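CalS13 (Micromonospora echinospora, PDB 4ZAS) is a sugar aminotransferase of the DegT/DnrJ/EryC1 family that probably uses pyridoxal phosphate to transfer an amino group to a dTDP-linked keto sugar. Local coordinates at residues 106-120 / 128-142. Residues are numbered along the deposited sequence; the frame is centred on the assembly and turned at random.
With T46 (dTDP-4-keto-6-deoxyglucose), chain H.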
# COMPACT_ATOMS: atom_id res chain seq x y z
N PRO A 106 -3.80 -10.72 -22.46
CA PRO A 106 -4.98 -11.34 -23.08
C PRO A 106 -6.15 -11.56 -22.11
O PRO A 106 -7.31 -11.65 -22.53
CB PRO A 106 -4.43 -12.69 -23.57
CG PRO A 106 -3.28 -13.00 -22.65
CD PRO A 106 -2.72 -11.68 -22.18
N GLY A 107 -5.83 -11.62 -20.81
CA GLY A 107 -6.76 -11.92 -19.73
C GLY A 107 -7.88 -10.97 -19.29
O GLY A 107 -7.71 -9.75 -19.29
N GLU A 108 -9.02 -11.55 -18.92
CA GLU A 108 -10.16 -10.76 -18.42
C GLU A 108 -10.61 -11.14 -17.02
O GLU A 108 -10.36 -12.25 -16.54
CB GLU A 108 -11.34 -10.90 -19.35
CG GLU A 108 -11.08 -10.42 -20.75
CD GLU A 108 -12.19 -10.80 -21.68
OE1 GLU A 108 -13.12 -11.51 -21.23
OE2 GLU A 108 -12.14 -10.36 -22.85
N VAL A 109 -11.27 -10.20 -16.36
CA VAL A 109 -11.90 -10.43 -15.07
C VAL A 109 -13.34 -9.96 -15.12
O VAL A 109 -13.63 -8.81 -15.49
CB VAL A 109 -11.14 -9.70 -13.93
CG1 VAL A 109 -11.85 -9.91 -12.59
CG2 VAL A 109 -9.69 -10.18 -13.86
N LEU A 110 -14.25 -10.87 -14.78
CA LEU A 110 -15.67 -10.57 -14.70
C LEU A 110 -15.96 -10.06 -13.30
O LEU A 110 -15.59 -10.69 -12.31
CB LEU A 110 -16.50 -11.82 -15.01
CG LEU A 110 -16.42 -12.28 -16.46
CD1 LEU A 110 -16.94 -13.68 -16.62
CD2 LEU A 110 -17.14 -11.31 -17.39
N THR A 111 -16.59 -8.90 -13.22
CA THR A 111 -16.79 -8.25 -11.92
C THR A 111 -18.03 -7.38 -11.92
O THR A 111 -18.62 -7.11 -12.97
CB THR A 111 -15.60 -7.36 -11.55
OG1 THR A 111 -15.87 -6.69 -10.32
CG2 THR A 111 -15.38 -6.32 -12.62
N THR A 112 -18.42 -6.90 -10.74
CA THR A 112 -19.59 -6.05 -10.65
C THR A 112 -19.19 -4.59 -10.57
O THR A 112 -18.19 -4.25 -9.95
CB THR A 112 -20.46 -6.40 -9.46
OG1 THR A 112 -21.41 -5.34 -9.26
CG2 THR A 112 -19.61 -6.53 -8.22
N PRO A 113 -19.94 -3.72 -11.25
CA PRO A 113 -19.66 -2.28 -11.22
C PRO A 113 -20.30 -1.57 -10.03
O PRO A 113 -19.92 -0.43 -9.72
CB PRO A 113 -20.25 -1.78 -12.55
CG PRO A 113 -21.24 -2.75 -12.91
CD PRO A 113 -20.89 -4.08 -12.31
N LEU A 114 -21.23 -2.24 -9.35
CA LEU A 114 -21.86 -1.68 -8.16
C LEU A 114 -21.03 -2.04 -6.94
O LEU A 114 -21.27 -3.06 -6.27
CB LEU A 114 -23.31 -2.17 -8.02
CG LEU A 114 -24.11 -1.60 -6.84
CD1 LEU A 114 -23.93 -0.13 -6.81
CD2 LEU A 114 -25.60 -1.92 -7.02
N THR A 115 -20.08 -1.18 -6.64
CA THR A 115 -19.12 -1.44 -5.59
C THR A 115 -18.19 -0.26 -5.48
O THR A 115 -18.27 0.68 -6.28
CB THR A 115 -18.29 -2.74 -5.88
OG1 THR A 115 -17.42 -3.05 -4.78
CG2 THR A 115 -17.49 -2.59 -7.16
N PHE A 116 -17.32 -0.29 -4.47
CA PHE A 116 -16.24 0.70 -4.34
C PHE A 116 -15.22 0.47 -5.45
O PHE A 116 -14.94 -0.68 -5.80
CB PHE A 116 -15.58 0.59 -2.97
CG PHE A 116 -14.50 1.61 -2.74
CD1 PHE A 116 -14.78 2.96 -2.76
CD2 PHE A 116 -13.19 1.19 -2.46
CE1 PHE A 116 -13.78 3.89 -2.52
CE2 PHE A 116 -12.19 2.12 -2.22
CZ PHE A 116 -12.49 3.46 -2.24
N GLU A 117 -14.66 1.55 -5.98
CA GLU A 117 -13.66 1.44 -7.05
C GLU A 117 -12.44 0.59 -6.65
O GLU A 117 -11.81 -0.03 -7.51
CB GLU A 117 -13.17 2.83 -7.50
CG GLU A 117 -14.18 3.63 -8.33
CD GLU A 117 -15.19 4.45 -7.51
OE1 GLU A 117 -15.26 4.33 -6.27
OE2 GLU A 117 -15.90 5.26 -8.14
N GLY A 118 -12.12 0.52 -5.36
CA GLY A 118 -11.01 -0.31 -4.90
C GLY A 118 -11.19 -1.77 -5.27
O GLY A 118 -10.23 -2.54 -5.33
N THR A 119 -12.43 -2.16 -5.52
CA THR A 119 -12.71 -3.51 -5.96
C THR A 119 -12.15 -3.75 -7.35
O THR A 119 -11.59 -4.80 -7.61
CB THR A 119 -14.23 -3.77 -5.97
OG1 THR A 119 -14.74 -3.63 -4.64
CG2 THR A 119 -14.53 -5.18 -6.49
N ASN A 120 -12.25 -2.77 -8.23
CA ASN A 120 -12.03 -3.03 -9.64
C ASN A 120 -10.70 -2.51 -10.22
O ASN A 120 -10.14 -3.12 -11.14
CB ASN A 120 -13.19 -2.45 -10.44
CG ASN A 120 -14.50 -3.17 -10.17
OD1 ASN A 120 -14.54 -4.39 -10.10
ND2 ASN A 120 -15.58 -2.41 -10.02
N LEU A 128 -5.02 -6.79 -16.43
CA LEU A 128 -6.12 -7.57 -16.97
C LEU A 128 -7.26 -6.66 -17.45
O LEU A 128 -7.36 -5.52 -17.00
CB LEU A 128 -6.64 -8.56 -15.93
CG LEU A 128 -5.64 -9.63 -15.47
CD1 LEU A 128 -6.12 -10.31 -14.20
CD2 LEU A 128 -5.37 -10.66 -16.57
N ARG A 129 -8.07 -7.16 -18.37
CA ARG A 129 -9.26 -6.46 -18.87
C ARG A 129 -10.45 -6.64 -17.91
O ARG A 129 -10.65 -7.73 -17.36
CB ARG A 129 -9.67 -6.99 -20.24
CG ARG A 129 -8.76 -6.61 -21.38
CD ARG A 129 -9.15 -7.38 -22.65
NE ARG A 129 -8.32 -7.03 -23.79
CZ ARG A 129 -7.09 -7.50 -24.00
NH1 ARG A 129 -6.55 -8.35 -23.13
NH2 ARG A 129 -6.40 -7.12 -25.07
N ILE A 130 -11.24 -5.58 -17.74
CA ILE A 130 -12.51 -5.65 -17.03
C ILE A 130 -13.68 -6.01 -17.98
O ILE A 130 -13.80 -5.40 -19.04
CB ILE A 130 -12.82 -4.32 -16.33
CG1 ILE A 130 -11.93 -4.15 -15.10
CG2 ILE A 130 -14.29 -4.24 -15.95
CD1 ILE A 130 -12.17 -2.85 -14.36
N ARG A 131 -14.47 -7.03 -17.64
CA ARG A 131 -15.79 -7.21 -18.27
C ARG A 131 -16.88 -7.16 -17.19
O ARG A 131 -16.80 -7.82 -16.15
CB ARG A 131 -15.88 -8.50 -19.08
CG ARG A 131 -15.23 -8.41 -20.45
CD ARG A 131 -15.50 -9.65 -21.30
NE ARG A 131 -16.91 -9.93 -21.53
CZ ARG A 131 -17.38 -11.13 -21.88
NH1 ARG A 131 -16.55 -12.16 -22.02
NH2 ARG A 131 -18.69 -11.30 -22.06
N TRP A 132 -17.86 -6.29 -17.41
CA TRP A 132 -18.88 -6.06 -16.40
C TRP A 132 -19.96 -7.12 -16.42
O TRP A 132 -20.48 -7.49 -17.47
CB TRP A 132 -19.52 -4.69 -16.57
CG TRP A 132 -18.55 -3.52 -16.44
CD1 TRP A 132 -18.28 -2.57 -17.39
CD2 TRP A 132 -17.77 -3.16 -15.28
NE1 TRP A 132 -17.37 -1.67 -16.90
CE2 TRP A 132 -17.05 -1.99 -15.61
CE3 TRP A 132 -17.62 -3.71 -14.00
CZ2 TRP A 132 -16.19 -1.36 -14.71
CZ3 TRP A 132 -16.76 -3.08 -13.10
CH2 TRP A 132 -16.05 -1.93 -13.47
N VAL A 133 -20.31 -7.59 -15.24
CA VAL A 133 -21.46 -8.44 -15.12
C VAL A 133 -22.58 -7.60 -14.51
O VAL A 133 -22.33 -6.75 -13.64
CB VAL A 133 -21.13 -9.67 -14.31
CG1 VAL A 133 -22.29 -10.62 -14.31
CG2 VAL A 133 -19.94 -10.34 -14.91
N ASP A 134 -23.80 -7.82 -14.99
CA ASP A 134 -24.95 -7.06 -14.51
C ASP A 134 -25.16 -7.36 -13.03
O ASP A 134 -24.58 -8.28 -12.46
CB ASP A 134 -26.21 -7.39 -15.34
CG ASP A 134 -27.28 -6.28 -15.28
OD1 ASP A 134 -27.05 -5.24 -14.64
OD2 ASP A 134 -28.35 -6.43 -15.93
N VAL A 135 -25.98 -6.52 -12.42
CA VAL A 135 -26.31 -6.62 -11.02
C VAL A 135 -27.73 -7.14 -10.89
O VAL A 135 -28.61 -6.82 -11.68
CB VAL A 135 -26.12 -5.25 -10.33
CG1 VAL A 135 -26.76 -5.24 -8.97
CG2 VAL A 135 -24.64 -4.92 -10.22
N ASP A 136 -27.93 -8.01 -9.91
CA ASP A 136 -29.26 -8.43 -9.50
C ASP A 136 -29.91 -7.32 -8.65
O ASP A 136 -29.46 -7.01 -7.54
CB ASP A 136 -29.16 -9.75 -8.75
CG ASP A 136 -30.48 -10.19 -8.17
OD1 ASP A 136 -31.53 -9.64 -8.53
OD2 ASP A 136 -30.46 -11.14 -7.36
N PRO A 137 -30.98 -6.71 -9.19
CA PRO A 137 -31.63 -5.55 -8.55
C PRO A 137 -32.26 -5.85 -7.18
O PRO A 137 -32.62 -4.90 -6.49
CB PRO A 137 -32.70 -5.15 -9.57
CG PRO A 137 -32.88 -6.32 -10.43
CD PRO A 137 -31.57 -7.03 -10.49
N ALA A 138 -32.38 -7.12 -6.81
CA ALA A 138 -32.96 -7.46 -5.51
C ALA A 138 -31.91 -7.52 -4.41
O ALA A 138 -32.23 -7.30 -3.25
CB ALA A 138 -33.70 -8.79 -5.59
N THR A 139 -30.66 -7.85 -4.78
CA THR A 139 -29.58 -8.02 -3.80
C THR A 139 -28.50 -6.93 -3.89
O THR A 139 -27.70 -6.77 -2.97
CB THR A 139 -28.87 -9.38 -3.98
OG1 THR A 139 -28.33 -9.48 -5.30
CG2 THR A 139 -29.82 -10.55 -3.76
N LEU A 140 -28.49 -6.21 -5.00
CA LEU A 140 -27.45 -5.26 -5.34
C LEU A 140 -26.12 -5.98 -5.60
O LEU A 140 -25.09 -5.34 -5.81
CB LEU A 140 -27.29 -4.20 -4.24
CG LEU A 140 -28.54 -3.40 -3.88
CD1 LEU A 140 -28.25 -2.45 -2.74
CD2 LEU A 140 -29.12 -2.63 -5.07
N ASN A 141 -26.15 -7.32 -5.61
CA ASN A 141 -24.96 -8.11 -5.94
C ASN A 141 -24.99 -8.60 -7.39
O ASN A 141 -25.94 -8.36 -8.12
CB ASN A 141 -24.80 -9.29 -4.98
CG ASN A 141 -24.40 -8.85 -3.58
OD1 ASN A 141 -23.80 -7.80 -3.40
ND2 ASN A 141 -24.73 -9.67 -2.57
N MET A 142 -23.94 -9.31 -7.81
CA MET A 142 -23.79 -9.75 -9.20
C MET A 142 -24.92 -10.67 -9.64
O MET A 142 -25.32 -11.57 -8.91
CB MET A 142 -22.46 -10.48 -9.39
CG MET A 142 -22.19 -10.92 -10.81
SD MET A 142 -20.66 -11.85 -10.98
CE MET A 142 -19.42 -10.59 -10.65
C4 T46 H . -14.74 3.10 0.80
C5 T46 H . -16.16 3.74 0.84
C6 T46 H . -17.16 2.65 0.59
C21 T46 H . -14.89 9.32 9.94
O21 T46 H . -15.59 9.75 10.81
N31 T46 H . -13.43 8.96 10.14
C41 T46 H . -12.60 8.43 9.06
O41 T46 H . -11.47 8.16 9.27
C51 T46 H . -13.16 8.23 7.72
C5A T46 H . -12.24 7.66 6.60
C61 T46 H . -14.57 8.56 7.47
N11 T46 H . -15.43 9.09 8.54
C1, T46 H . -16.85 9.45 8.34
C2, T46 H . -16.92 10.56 7.58
C3, T46 H . -18.08 10.33 6.44
O3, T46 H . -19.30 10.97 6.92
O4, T46 H . -17.65 8.37 7.65
C4, T46 H . -18.26 9.07 6.32
C5, T46 H . -17.55 8.52 5.06
O5, T46 H . -16.22 9.04 5.02
P T46 H . -15.47 9.16 3.54
O1P T46 H . -15.47 10.61 3.09
O2P T46 H . -14.06 8.63 3.66
OPP T46 H . -16.35 8.19 2.49
P2 T46 H . -15.80 7.54 1.03
O4P T46 H . -16.96 7.38 0.05
O3P T46 H . -14.75 8.47 0.46
O1 T46 H . -15.08 6.08 1.25
C1 T46 H . -15.33 5.37 2.40
C2 T46 H . -14.04 4.65 2.67
O2 T46 H . -13.02 5.65 2.98
C3 T46 H . -13.65 3.94 1.44
O3 T46 H . -12.48 3.11 1.69
O4 T46 H . -14.55 2.07 0.26
O5 T46 H . -16.42 4.43 2.11
O HOH W 1 -22.49 -5.39 -6.98
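Pro113 lies over one face of the Trp132 indole, its CB 3.9 Å from the centroid of the six-membered ring in a CH-pi contact 23° off the normal. Ile130 CG2 covers the opposite face, and Asn120 ND2 meets the ring edge in plane, 3.4 Å from CZ3. That amide is held flat at both ends: OD1 takes the Thr111 hydroxyl proton at 2.7 Å, while ND2 gives to Thr112 O. With OG1 anti to the backbone N (chi1 177°), Thr111 leaves CG2 to lie against the indole. Strands 108-111 and 129-132, joined through helix 121-125, form a parallel beta-alpha-beta unit at one border of the seven-stranded central sheet of this aminotransferase fold; five backbone bonds, from Gly107 O to Val133 N, zip them together. A water bridges Thr112 OG1, Leu114 O and Leu140 O; Thr112 OG1, which donates to it, also accepts from Leu114 N, an ST turn. The strand start is looser and nearer solvent. There Glu108 OE1 reaches the guanidinium edge of Arg131, bent at chi3, in a long salt bridge (3.6 Å to NH1) with the two planes 82° apart, and the Arg129 side chain is poorly ordered. Phe116 sets its ring face under T46 O4, 3.0 Å from CG, with Trp248 of the second subunit meeting the ring at a slant. An alanine at Phe116 would remove this ring and is likely to leave a gap beside the sugar's keto oxygen. Glu117 OE2 is hydrogen-bonded to His359 NE2 of its own chain and Tyr262 OH of the second subunit.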